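Long-range contacts in fibronectin-binding protein BBK32 (Borrelia burgdorferi, PDB 6N1L), which binds fibronectin and, through its complement inhibitory domain, binds C1r and inhibits the classical pathway of complement: residues 28-33 with 71-76; 35-40 with 59-64. All blocks are in the same frame, centred on the assembly; numbering follows the deposited sequence.

Interaction 1. Residues 28-33 with 71-76; sequences TKIYNT and KNFKTL
The Phe-73 ring is approached by Ile-30 through its terminal methyl, which comes in obliquely toward the CD1-CE1 side: CD1 of Ile-30 lies 4.3 Å from the ring centroid and 28° off the ring normal, an off-centre CH-pi contact. The carboxamide of Asn-72 is the second flat group. The Lys-29 and Asn-72 side chains cross at about a right angle, and CE of Lys-29 passes outside the amide, obliquely to its plane, nearer OD1 than ND2.

These groups meet inside a four-helix bundle, where helix 9-44 and helix 66-87 form an antiparallel pair at 159° with local axes 10.4 Å apart. Ile-30 points into the space between them and makes most of the apolar contact. Its CG1 stands beside the backbone N (chi1 -66°), and from there the branch slides past Asn-72 in the opposite direction, CG1 of Ile-30 coming within 3.5 Å of CB of Asn-72. Beyond it, CD1 of Ile-30 loosely reaches CD2 of Leu-76. Helices 93-117 and 122-147 complete the surroundings: Leu-112, Ile-113 and Ile-116 of the former and Ile-133 of the latter touch Phe-73, and Ile-133 touches Ile-30 as well.

Asn-72, a buried polar residue, is served at both ends of its amide. Its OD1 receives a weak hydrogen bond from NZ of Lys-29, at 3.3 Å, delivered by a fully extended chain. Its ND2 donates to a water 3.1 Å away, and that water in turn donates to OG1 of Thr-33 over 2.9 Å, so the second bridge between the helices is made through solvent. Thr-33 OG1 spends its own proton on the carbonyl O of Lys-29, 2.8 Å away, and reaches this oxygen from the face opposite to Thr-33 N.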
loop_
_atom_site.group_PDB
_atom_site.type_symbol
_atom_site.label_atom_id
_atom_site.label_comp_id
_atom_site.label_asym_id
_atom_site.label_seq_id
_atom_site.Cartn_x
_atom_site.Cartn_y
_atom_site.Cartn_z
ATOM N N THR A 28 1.684 4.298 -2.494
ATOM C CA THR A 28 2.640 5.396 -2.395
ATOM C C THR A 28 2.419 6.174 -1.104
ATOM O O THR A 28 3.384 6.562 -0.431
ATOM C CB THR A 28 2.530 6.308 -3.621
ATOM O OG1 THR A 28 2.772 5.543 -4.815
ATOM C CG2 THR A 28 3.541 7.433 -3.558
ATOM N N LYS A 29 1.153 6.353 -0.711
ATOM C CA LYS A 29 0.840 7.027 0.548
ATOM C C LYS A 29 1.410 6.266 1.743
ATOM O O LYS A 29 1.993 6.872 2.657
ATOM C CB LYS A 29 -0.674 7.184 0.686
ATOM C CG LYS A 29 -1.118 7.916 1.944
ATOM C CD LYS A 29 -2.634 7.841 2.082
ATOM C CE LYS A 29 -3.117 8.577 3.323
ATOM N NZ LYS A 29 -4.588 8.408 3.519
ATOM N N ILE A 30 1.269 4.934 1.743
ATOM C CA ILE A 30 1.810 4.126 2.829
ATOM C C ILE A 30 3.332 4.235 2.861
ATOM O O ILE A 30 3.934 4.377 3.930
ATOM C CB ILE A 30 1.365 2.658 2.698
ATOM C CG1 ILE A 30 -0.149 2.513 2.883
ATOM C CG2 ILE A 30 2.058 1.811 3.749
ATOM C CD1 ILE A 30 -0.709 1.133 2.396
ATOM N N TYR A 31 3.978 4.142 1.691
ATOM C CA TYR A 31 5.437 4.190 1.668
ATOM C C TYR A 31 5.945 5.566 2.104
ATOM O O TYR A 31 6.939 5.666 2.833
ATOM C CB TYR A 31 5.966 3.827 0.274
ATOM C CG TYR A 31 7.466 3.817 0.215
ATOM C CD1 TYR A 31 8.193 2.829 0.865
ATOM C CD2 TYR A 31 8.158 4.796 -0.475
ATOM C CE1 TYR A 31 9.573 2.832 0.847
ATOM C CE2 TYR A 31 9.536 4.794 -0.518
ATOM C CZ TYR A 31 10.238 3.812 0.143
ATOM O OH TYR A 31 11.618 3.826 0.098
ATOM N N ASN A 32 5.263 6.627 1.671
ATOM C CA ASN A 32 5.657 7.972 2.098
ATOM C C ASN A 32 5.497 8.149 3.603
ATOM O O ASN A 32 6.304 8.847 4.235
ATOM C CB ASN A 32 4.845 9.027 1.351
ATOM C CG ASN A 32 5.225 9.135 -0.129
ATOM O OD1 ASN A 32 6.272 8.650 -0.567
ATOM N ND2 ASN A 32 4.375 9.791 -0.890
ATOM N N THR A 33 4.482 7.516 4.195
ATOM C CA THR A 33 4.333 7.560 5.652
ATOM C C THR A 33 5.505 6.871 6.341
ATOM O O THR A 33 6.086 7.398 7.298
ATOM C CB THR A 33 3.014 6.912 6.079
ATOM O OG1 THR A 33 1.923 7.533 5.397
ATOM C CG2 THR A 33 2.794 7.106 7.597
ATOM N N LYS A 71 -5.947 1.432 8.381
ATOM C CA LYS A 71 -6.899 2.111 7.507
ATOM C C LYS A 71 -6.393 2.154 6.075
ATOM O O LYS A 71 -7.119 1.804 5.135
ATOM C CB LYS A 71 -7.161 3.527 8.012
ATOM C CG LYS A 71 -8.221 4.286 7.236
ATOM C CD LYS A 71 -9.516 3.484 7.175
ATOM C CE LYS A 71 -10.739 4.385 7.062
ATOM N NZ LYS A 71 -11.442 4.200 5.750
ATOM N N ASN A 72 -5.137 2.568 5.884
ATOM C CA ASN A 72 -4.569 2.598 4.542
ATOM C C ASN A 72 -4.553 1.205 3.910
ATOM O O ASN A 72 -4.763 1.067 2.698
ATOM C CB ASN A 72 -3.158 3.188 4.583
ATOM C CG ASN A 72 -3.159 4.693 4.801
ATOM O OD1 ASN A 72 -4.167 5.365 4.588
ATOM N ND2 ASN A 72 -2.021 5.228 5.223
ATOM N N PHE A 73 -4.303 0.158 4.702
ATOM C CA PHE A 73 -4.319 -1.184 4.109
ATOM C C PHE A 73 -5.738 -1.622 3.769
ATOM O O PHE A 73 -5.956 -2.305 2.761
ATOM C CB PHE A 73 -3.640 -2.206 5.018
ATOM C CG PHE A 73 -2.225 -2.513 4.604
ATOM C CD1 PHE A 73 -1.176 -1.728 5.053
ATOM C CD2 PHE A 73 -1.947 -3.547 3.722
ATOM C CE1 PHE A 73 0.136 -1.985 4.642
ATOM C CE2 PHE A 73 -0.654 -3.805 3.309
ATOM C CZ PHE A 73 0.397 -3.032 3.777
ATOM N N LYS A 74 -6.724 -1.234 4.576
ATOM C CA LYS A 74 -8.100 -1.557 4.192
ATOM C C LYS A 74 -8.502 -0.816 2.929
ATOM O O LYS A 74 -9.176 -1.387 2.060
ATOM C CB LYS A 74 -9.067 -1.266 5.339
ATOM C CG LYS A 74 -9.088 -2.389 6.379
ATOM C CD LYS A 74 -9.031 -3.779 5.711
ATOM C CE LYS A 74 -9.112 -4.919 6.731
ATOM N NZ LYS A 74 -9.175 -6.290 6.105
ATOM N N THR A 75 -8.086 0.447 2.792
ATOM C CA THR A 75 -8.333 1.185 1.558
ATOM C C THR A 75 -7.692 0.468 0.368
ATOM O O THR A 75 -8.325 0.278 -0.679
ATOM C CB THR A 75 -7.793 2.608 1.671
ATOM O OG1 THR A 75 -8.514 3.333 2.682
ATOM C CG2 THR A 75 -7.902 3.332 0.347
ATOM N N LEU A 76 -6.437 0.041 0.534
ATOM C CA LEU A 76 -5.748 -0.692 -0.533
ATOM C C LEU A 76 -6.482 -1.985 -0.888
ATOM O O LEU A 76 -6.716 -2.270 -2.070
ATOM C CB LEU A 76 -4.307 -0.983 -0.109
ATOM C CG LEU A 76 -3.468 -1.893 -1.017
ATOM C CD1 LEU A 76 -3.364 -1.322 -2.423
ATOM C CD2 LEU A 76 -2.076 -2.028 -0.410
HETATM O O HOH W 1 -0.793 7.851 6.270
#

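Interaction 2. Residues 35-40 with 59-64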
loop_
_atom_site.group_PDB
_atom_site.type_symbol
_atom_site.label_atom_id
_atom_site.label_comp_id
_atom_site.label_asym_id
_atom_site.label_seq_id
_atom_site.Cartn_x
_atom_site.Cartn_y
_atom_site.Cartn_z
ATOM N N THR A 35 8.482 6.553 5.145
ATOM C CA THR A 35 9.678 7.383 4.980
ATOM C C THR A 35 9.705 8.507 6.009
ATOM O O THR A 35 10.727 8.754 6.669
ATOM C CB THR A 35 9.717 7.953 3.567
ATOM O OG1 THR A 35 9.878 6.869 2.632
ATOM C CG2 THR A 35 10.879 8.929 3.412
ATOM N N LEU A 36 8.564 9.171 6.182
ATOM C CA LEU A 36 8.459 10.266 7.143
ATOM C C LEU A 36 8.669 9.772 8.569
ATOM O O LEU A 36 9.417 10.386 9.344
ATOM C CB LEU A 36 7.101 10.957 6.988
ATOM C CG LEU A 36 6.961 12.257 7.797
ATOM C CD1 LEU A 36 7.944 13.257 7.275
ATOM C CD2 LEU A 36 5.529 12.800 7.663
ATOM N N PHE A 37 7.999 8.673 8.944
ATOM C CA PHE A 37 8.180 8.064 10.258
ATOM C C PHE A 37 9.659 7.791 10.515
ATOM O O PHE A 37 10.208 8.176 11.555
ATOM C CB PHE A 37 7.342 6.776 10.309
ATOM C CG PHE A 37 7.216 6.122 11.657
ATOM C CD1 PHE A 37 7.511 6.781 12.833
ATOM C CD2 PHE A 37 6.765 4.814 11.734
ATOM C CE1 PHE A 37 7.371 6.142 14.048
ATOM C CE2 PHE A 37 6.625 4.171 12.945
ATOM C CZ PHE A 37 6.923 4.839 14.106
ATOM N N SER A 38 10.331 7.170 9.533
ATOM C CA SER A 38 11.758 6.870 9.656
ATOM C C SER A 38 12.588 8.110 9.970
ATOM O O SER A 38 13.474 8.066 10.835
ATOM C CB SER A 38 12.271 6.213 8.372
ATOM O OG SER A 38 11.628 4.971 8.156
ATOM N N THR A 39 12.309 9.230 9.298
ATOM C CA THR A 39 13.100 10.434 9.539
ATOM C C THR A 39 12.883 10.993 10.943
ATOM O O THR A 39 13.825 11.530 11.535
ATOM C CB THR A 39 12.823 11.519 8.491
ATOM O OG1 THR A 39 11.493 12.045 8.618
ATOM C CG2 THR A 39 13.030 10.970 7.083
ATOM N N LYS A 40 11.668 10.873 11.494
ATOM C CA LYS A 40 11.438 11.341 12.861
ATOM C C LYS A 40 12.216 10.507 13.869
ATOM O O LYS A 40 12.731 11.039 14.864
ATOM C CB LYS A 40 9.948 11.299 13.207
ATOM C CG LYS A 40 9.027 12.053 12.297
ATOM C CD LYS A 40 9.493 13.459 12.006
ATOM C CE LYS A 40 8.537 14.133 11.060
ATOM N NZ LYS A 40 8.986 15.487 10.717
ATOM N N GLU A 59 7.938 13.797 19.739
ATOM C CA GLU A 59 6.489 13.981 19.681
ATOM C C GLU A 59 5.934 13.549 18.334
ATOM O O GLU A 59 4.909 12.864 18.263
ATOM C CB GLU A 59 6.119 15.437 19.939
ATOM C CG GLU A 59 6.140 15.814 21.397
ATOM C CD GLU A 59 5.864 17.286 21.596
ATOM O OE1 GLU A 59 5.240 17.898 20.699
ATOM O OE2 GLU A 59 6.288 17.829 22.644
ATOM N N GLU A 60 6.594 13.960 17.248
ATOM C CA GLU A 60 6.081 13.633 15.922
ATOM C C GLU A 60 6.153 12.136 15.653
ATOM O O GLU A 60 5.238 11.573 15.047
ATOM C CB GLU A 60 6.842 14.420 14.858
ATOM C CG GLU A 60 6.383 15.869 14.749
ATOM C CD GLU A 60 7.479 16.786 14.257
ATOM O OE1 GLU A 60 8.509 16.263 13.779
ATOM O OE2 GLU A 60 7.307 18.028 14.354
ATOM N N ALA A 61 7.220 11.473 16.105
ATOM C CA ALA A 61 7.312 10.026 15.915
ATOM C C ALA A 61 6.201 9.306 16.666
ATOM O O ALA A 61 5.725 8.256 16.219
ATOM C CB ALA A 61 8.685 9.513 16.365
ATOM N N ALA A 62 5.756 9.866 17.800
ATOM C CA ALA A 62 4.688 9.252 18.576
ATOM C C ALA A 62 3.303 9.469 17.976
ATOM O O ALA A 62 2.345 8.846 18.444
ATOM C CB ALA A 62 4.698 9.793 20.013
ATOM N N LYS A 63 3.167 10.330 16.974
ATOM C CA LYS A 63 1.853 10.613 16.415
ATOM C C LYS A 63 1.470 9.649 15.297
ATOM O O LYS A 63 0.307 9.639 14.881
ATOM C CB LYS A 63 1.789 12.057 15.914
ATOM C CG LYS A 63 1.750 13.096 17.037
ATOM C CD LYS A 63 1.623 14.496 16.466
ATOM C CE LYS A 63 2.196 15.538 17.413
ATOM N NZ LYS A 63 2.061 16.927 16.873
ATOM N N PHE A 64 2.400 8.831 14.822
ATOM C CA PHE A 64 2.059 7.807 13.835
ATOM C C PHE A 64 1.307 6.666 14.516
ATOM O O PHE A 64 1.727 6.178 15.571
ATOM C CB PHE A 64 3.337 7.292 13.157
ATOM C CG PHE A 64 4.018 8.318 12.292
ATOM C CD1 PHE A 64 4.937 9.212 12.830
ATOM C CD2 PHE A 64 3.713 8.418 10.935
ATOM C CE1 PHE A 64 5.549 10.162 12.032
ATOM C CE2 PHE A 64 4.320 9.373 10.128
ATOM C CZ PHE A 64 5.238 10.257 10.682
#
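Phe-37 and Phe-64 carry the aromatic part of the contact as an offset stack, their planes inclined by 23° and their centroids 4.7 Å apart. The offset is large enough to set each ring over the other residue's CB: Phe-37 CB lies 3.9 Å from the centroid of the Phe-64 ring, and Phe-64 CB 4.2 Å from that of Phe-37, both almost on the ring normal. The nearest ring carbons are the two CD1 atoms of Phe-37 and Phe-64, 3.5 Å apart. Tyr-123 adds an edge-to-face partner to Phe-37, and Leu-122 touches both rings.

Apolar contacts border the stack. Leu-36 meets the edge of the Phe-64 ring, its CG 3.9 Å from CZ of Phe-64 and near the ring plane, while Lys-40 CG comes to the same ring's edge. Alongside, CB of Lys-40 packs on CB of Ala-61 at 3.8 Å. Here helix 51-61 lies back against the far part of helix 9-44, a helical hairpin that extends beyond the end of the four-helix bundle, and a type I beta turn from Ala-61 to Phe-64 swings the aromatic ring back onto helix 9-44.

A polar atom also meets the aromatic pair. At the first position of the turn, the Ala-61 carbonyl O sits 3.4 Å from CE1 of Phe-37, approaching that ring obliquely.

The one charged pair is Lys-40 with Glu-60, both partly exposed. The Lys-40 chain bends at chi2 (-48°), passes the Glu-60 CB and brings NZ of Lys-40 to OE1 of Glu-60 at 3.2 Å, a hydrogen-bonded salt bridge in which the ammonium meets the oxygen from above the carboxylate plane, 54° out of it.

How the interactions relate
Both interactions use helix 9-44, about 15 Å apart between centres. Interaction 1 lies near the centre of the chain and pairs this helix with helix 66-87 inside the bundle; interaction 2, some 18 Å from that centre, pairs the C-terminal part of helix 9-44 with helix 51-61, the next helix in the chain, and the turn after it. The chemistry shifts accordingly. In the interior, apolar packing of Ile-30 on Phe-73 and Leu-76 lies beside a buried amide supplied by a weak lysine bond and a water, whereas the partly buried outer contact relies on stacked rings and a peripheral salt bridge. The two sites adjoin directly: CG2 of Thr-33 packs 3.7 Å from CD2 of Phe-64.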